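Local coordinates for protein esterase (PDB 4WY8) that probably hydrolyses carboxylic ester bonds as a serine carboxylesterase of the alpha/beta hydrolase fold, from the thermophilic fungus Rhizomucor miehei, at residues V142-E145 and E146-K149; A312-Q315 and K316-L320. All blocks are in the same frame, centred on the assembly; numbering follows the deposited sequence.

Both are local contacts, one at a junction of two helices on the periphery of an alpha/beta hydrolase fold, the other within a helix that packs on its central sheet. Interaction 1 (142-149) is the corner where helix 130-143 ends and the short helix 145-150 begins; interaction 2 (312-320) is a run of turns in the last long helix, 301-322. Their centres are 21 Å apart and their nearest atoms about 11 Å apart, so they do not touch. The chain after interaction 1 leads into strand 159-163, against which Leu314 and Trp318 of interaction 2 pack. That strand runs to the probable nucleophile elbow, although neither contact contains a residue of the likely catalytic triad.

Interaction 1 (V142-E145 and E146-K149); sequences VAKE and ENAK
Lys144 stretches across the side chains of Glu146 and Asn147 just where a new helical turn starts. Its CB lies 3.5 Å from Asn147 ND2. CG is met by Glu146 OE2 at 3.1 Å, and CD is near both that oxygen and Asn147 ND2, which lie on the same side of it. CE again faces Glu146 OE2, at 3.4 Å, but NZ runs on past it to 4.6 Å, too far for a salt bridge; of the two carboxylate oxygens OE2 alone touches the methylenes, where the two side chains cross, with the ammonium group near by. Glu146 manages this because its CG stands between backbone N and carbonyl carbon (chi1 62°) and the chain then bends at chi2, folding the carboxylate back toward Lys144. The amide ND2 of Asn147 has its own partner, the carbonyl oxygen of Trp141, which ties the new helix to the end of the preceding one.

Between the two segments the backbone closes its first turns. Ala148 N donates to Lys144 O at 2.9 Å, and Lys149 N donates to Glu145 O, with an N-H...O angle of 163°. The Ala148 methyl turns inward, 3.5 Å from Val142 O, and also packs on Val153 and Pro155. Lys144 occupies the N-cap position of helix 145-150, and the sharp turn joins helix 130-143 to this short helix on the periphery of the alpha/beta hydrolase fold, ahead of strand 159-163.

Interaction 2 (A312-Q315 and K316-L320); sequences AWLQ and KTWKL
The two indole rings, Trp313 and Trp318, each carry an oxygen of this helix over one face. Above Trp313 it is the hydroxyl of Thr317, OG1 standing 3.4 Å from the ring plane and displaced toward the rim; Arg252 adds a cation-pi contact to the same indole. Above Trp318 it is the carbonyl oxygen of Leu314, 3.1 Å from the plane and likewise off-centre. Farther out, over the six-membered ring, Leu314 CB makes a CH-pi contact 4.1 Å from the centroid and 12° off the normal. CD1 and CD2 of Leu314 continue this cover, meeting Trp318 CH2 and CZ2, and the two side chains run side by side in the same direction. At the edge of Trp318, NE1 makes a weak hydrogen bond to the carbonyl oxygen of Lys157. Leu314 and Trp318 also pack on Val159 of strand 159-163.

Trp313 O is gripped twice. Thr317 N and Thr317 OG1, the latter at 2.8 Å, reach it from opposite faces of the carbonyl plane. A chi1 of -56° sets OG1 beside the backbone N of Thr317, within reach of the preceding turn. The same hydroxyl is also hydrogen-bonded to Arg252 NE, so the threonine joins the helix backbone to the arginine that approaches Trp313.

Regular i to i+4 bonds complete the turns: Trp318 N to Leu314 O with an N-H...O angle of 168°, Lys316 N to Ala312 O, and Lys319 N to Gln315 O. Lys316 bends at chi2, chi3 and chi4, and its NZ forms a salt bridge with Asp308 of the second subunit. This is an amphipathic helix of the alpha/beta hydrolase fold, the C-terminal one, packed on the central sheet by Leu314 and Trp318 and facing the dimer partner through Ala312, Trp313 and Lys316.

Interaction 1 (V142-E145 and E146-K149)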
loop_
_atom_site.group_PDB
_atom_site.type_symbol
_atom_site.label_atom_id
_atom_site.label_comp_id
_atom_site.label_asym_id
_atom_site.label_seq_id
_atom_site.Cartn_x
_atom_site.Cartn_y
_atom_site.Cartn_z
ATOM N N VAL A 142 26.729 -7.582 -9.010
ATOM C CA VAL A 142 25.579 -8.439 -9.304
ATOM C C VAL A 142 25.063 -8.272 -10.741
ATOM O O VAL A 142 24.680 -9.260 -11.383
ATOM C CB VAL A 142 24.394 -8.194 -8.302
ATOM C CG1 VAL A 142 23.152 -9.008 -8.701
ATOM C CG2 VAL A 142 24.803 -8.541 -6.873
ATOM N N ALA A 143 25.070 -7.047 -11.258
ATOM C CA ALA A 143 24.527 -6.781 -12.603
ATOM C C ALA A 143 25.369 -7.367 -13.749
ATOM O O ALA A 143 24.893 -7.528 -14.874
ATOM C CB ALA A 143 24.373 -5.300 -12.805
ATOM N N LYS A 144 26.625 -7.667 -13.457
ATOM C CA LYS A 144 27.554 -8.198 -14.444
ATOM C C LYS A 144 27.178 -9.647 -14.808
ATOM O O LYS A 144 27.030 -10.497 -13.921
ATOM C CB LYS A 144 28.962 -8.075 -13.868
ATOM C CG LYS A 144 30.078 -7.827 -14.843
ATOM C CD LYS A 144 31.304 -7.391 -14.032
ATOM C CE LYS A 144 32.519 -7.090 -14.899
ATOM N NZ LYS A 144 33.611 -6.443 -14.102
ATOM N N GLU A 145 27.046 -9.925 -16.105
ATOM C CA GLU A 145 26.470 -11.190 -16.589
ATOM C C GLU A 145 27.062 -12.463 -16.007
ATOM O O GLU A 145 26.336 -13.349 -15.541
ATOM C CB GLU A 145 26.612 -11.290 -18.108
ATOM C CG GLU A 145 25.887 -12.503 -18.685
ATOM C CD GLU A 145 26.192 -12.753 -20.153
ATOM O OE1 GLU A 145 27.094 -12.077 -20.703
ATOM O OE2 GLU A 145 25.537 -13.643 -20.749
ATOM N N GLU A 146 28.380 -12.560 -16.050
ATOM C CA GLU A 146 29.059 -13.758 -15.597
ATOM C C GLU A 146 28.946 -13.957 -14.077
ATOM O O GLU A 146 28.790 -15.097 -13.580
ATOM C CB GLU A 146 30.526 -13.716 -16.075
ATOM C CG GLU A 146 31.389 -12.557 -15.555
ATOM C CD GLU A 146 31.124 -11.227 -16.291
ATOM O OE1 GLU A 146 30.278 -11.199 -17.219
ATOM O OE2 GLU A 146 31.796 -10.215 -15.966
ATOM N N ASN A 147 28.932 -12.848 -13.343
ATOM C CA ASN A 147 28.693 -12.905 -11.906
ATOM C C ASN A 147 27.270 -13.380 -11.600
ATOM O O ASN A 147 27.060 -14.221 -10.730
ATOM C CB ASN A 147 28.948 -11.539 -11.271
ATOM C CG ASN A 147 30.412 -11.116 -11.356
ATOM O OD1 ASN A 147 31.306 -11.957 -11.418
ATOM N ND2 ASN A 147 30.655 -9.806 -11.363
ATOM N N ALA A 148 26.298 -12.833 -12.311
ATOM C CA ALA A 148 24.908 -13.223 -12.115
ATOM C C ALA A 148 24.717 -14.701 -12.439
ATOM O O ALA A 148 23.993 -15.399 -11.723
ATOM C CB ALA A 148 23.978 -12.354 -12.951
ATOM N N LYS A 149 25.363 -15.189 -13.503
ATOM C CA LYS A 149 25.318 -16.625 -13.765
ATOM C C LYS A 149 25.907 -17.409 -12.630
ATOM O O LYS A 149 25.359 -18.443 -12.245
ATOM C CB LYS A 149 26.082 -17.030 -15.032
ATOM C CG LYS A 149 25.268 -17.101 -16.304
ATOM C CD LYS A 149 26.108 -17.768 -17.398
ATOM C CE LYS A 149 25.277 -18.108 -18.632
ATOM N NZ LYS A 149 26.148 -18.441 -19.795
#

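Interaction 2 (A312-Q315 and K316-L320)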
loop_
_atom_site.group_PDB
_atom_site.type_symbol
_atom_site.label_atom_id
_atom_site.label_comp_id
_atom_site.label_asym_id
_atom_site.label_seq_id
_atom_site.Cartn_x
_atom_site.Cartn_y
_atom_site.Cartn_z
ATOM N N ALA A 312 3.958 -7.716 -4.209
ATOM C CA ALA A 312 3.055 -7.480 -5.346
ATOM C C ALA A 312 3.647 -6.454 -6.327
ATOM O O ALA A 312 3.595 -6.615 -7.560
ATOM C CB ALA A 312 1.690 -7.008 -4.850
ATOM N N TRP A 313 4.202 -5.393 -5.770
ATOM C CA TRP A 313 4.828 -4.342 -6.582
ATOM C C TRP A 313 6.059 -4.812 -7.340
ATOM O O TRP A 313 6.261 -4.419 -8.489
ATOM C CB TRP A 313 5.193 -3.165 -5.703
ATOM C CG TRP A 313 5.803 -1.997 -6.416
ATOM C CD1 TRP A 313 5.153 -0.911 -6.934
ATOM C CD2 TRP A 313 7.201 -1.778 -6.643
ATOM N NE1 TRP A 313 6.067 -0.033 -7.482
ATOM C CE2 TRP A 313 7.327 -0.548 -7.325
ATOM C CE3 TRP A 313 8.355 -2.516 -6.355
ATOM C CZ2 TRP A 313 8.566 -0.031 -7.709
ATOM C CZ3 TRP A 313 9.593 -1.998 -6.734
ATOM C CH2 TRP A 313 9.685 -0.762 -7.407
ATOM N N LEU A 314 6.893 -5.625 -6.685
ATOM C CA LEU A 314 8.045 -6.256 -7.330
ATOM C C LEU A 314 7.599 -7.157 -8.473
ATOM O O LEU A 314 8.219 -7.177 -9.543
ATOM C CB LEU A 314 8.863 -7.086 -6.333
ATOM C CG LEU A 314 9.796 -6.489 -5.275
ATOM C CD1 LEU A 314 10.300 -7.575 -4.310
ATOM C CD2 LEU A 314 10.967 -5.837 -5.974
ATOM N N GLN A 315 6.528 -7.913 -8.242
ATOM C CA GLN A 315 6.023 -8.811 -9.266
ATOM C C GLN A 315 5.558 -8.002 -10.470
ATOM O O GLN A 315 5.861 -8.370 -11.623
ATOM C CB GLN A 315 4.905 -9.722 -8.719
ATOM C CG GLN A 315 5.471 -10.927 -7.924
ATOM C CD GLN A 315 4.440 -11.641 -7.058
ATOM O OE1 GLN A 315 3.307 -11.171 -6.893
ATOM N NE2 GLN A 315 4.843 -12.775 -6.470
ATOM N N LYS A 316 4.874 -6.880 -10.229
ATOM C CA LYS A 316 4.522 -6.028 -11.373
ATOM C C LYS A 316 5.785 -5.454 -12.080
ATOM O O LYS A 316 5.876 -5.458 -13.313
ATOM C CB LYS A 316 3.574 -4.904 -10.947
ATOM C CG LYS A 316 3.232 -3.914 -12.068
ATOM C CD LYS A 316 2.793 -4.653 -13.343
ATOM C CE LYS A 316 1.543 -5.506 -13.094
ATOM N NZ LYS A 316 0.292 -4.704 -12.937
ATOM N N THR A 317 6.751 -4.965 -11.303
ATOM C CA THR A 317 8.015 -4.462 -11.865
ATOM C C THR A 317 8.682 -5.487 -12.818
ATOM O O THR A 317 9.051 -5.175 -13.968
ATOM C CB THR A 317 9.006 -4.098 -10.735
ATOM O OG1 THR A 317 8.404 -3.150 -9.842
ATOM C CG2 THR A 317 10.273 -3.515 -11.304
ATOM N N TRP A 318 8.810 -6.718 -12.336
ATOM C CA TRP A 318 9.424 -7.793 -13.119
ATOM C C TRP A 318 8.581 -8.133 -14.347
ATOM O O TRP A 318 9.133 -8.389 -15.414
ATOM C CB TRP A 318 9.620 -9.037 -12.244
ATOM C CG TRP A 318 10.592 -8.803 -11.121
ATOM C CD1 TRP A 318 11.647 -7.936 -11.126
ATOM C CD2 TRP A 318 10.599 -9.437 -9.825
ATOM N NE1 TRP A 318 12.312 -7.998 -9.922
ATOM C CE2 TRP A 318 11.684 -8.897 -9.107
ATOM C CE3 TRP A 318 9.794 -10.404 -9.209
ATOM C CZ2 TRP A 318 11.985 -9.300 -7.797
ATOM C CZ3 TRP A 318 10.088 -10.786 -7.906
ATOM C CH2 TRP A 318 11.176 -10.234 -7.219
ATOM N N LYS A 319 7.254 -8.077 -14.221
ATOM C CA LYS A 319 6.406 -8.298 -15.395
ATOM C C LYS A 319 6.656 -7.244 -16.458
ATOM O O LYS A 319 6.675 -7.564 -17.649
ATOM C CB LYS A 319 4.912 -8.310 -15.037
ATOM C CG LYS A 319 4.414 -9.625 -14.430
ATOM C CD LYS A 319 2.918 -9.582 -14.081
ATOM C CE LYS A 319 2.559 -10.728 -13.128
ATOM N NZ LYS A 319 1.117 -10.750 -12.699
ATOM N N LEU A 320 6.882 -6.011 -16.063
ATOM C CA LEU A 320 7.139 -4.942 -16.965
ATOM C C LEU A 320 8.383 -5.181 -17.772
ATOM O O LEU A 320 8.426 -4.836 -18.908
ATOM C CB LEU A 320 7.262 -3.613 -16.234
ATOM C CG LEU A 320 5.999 -3.068 -15.626
ATOM C CD1 LEU A 320 6.285 -2.096 -14.529
ATOM C CD2 LEU A 320 4.994 -2.505 -16.582
#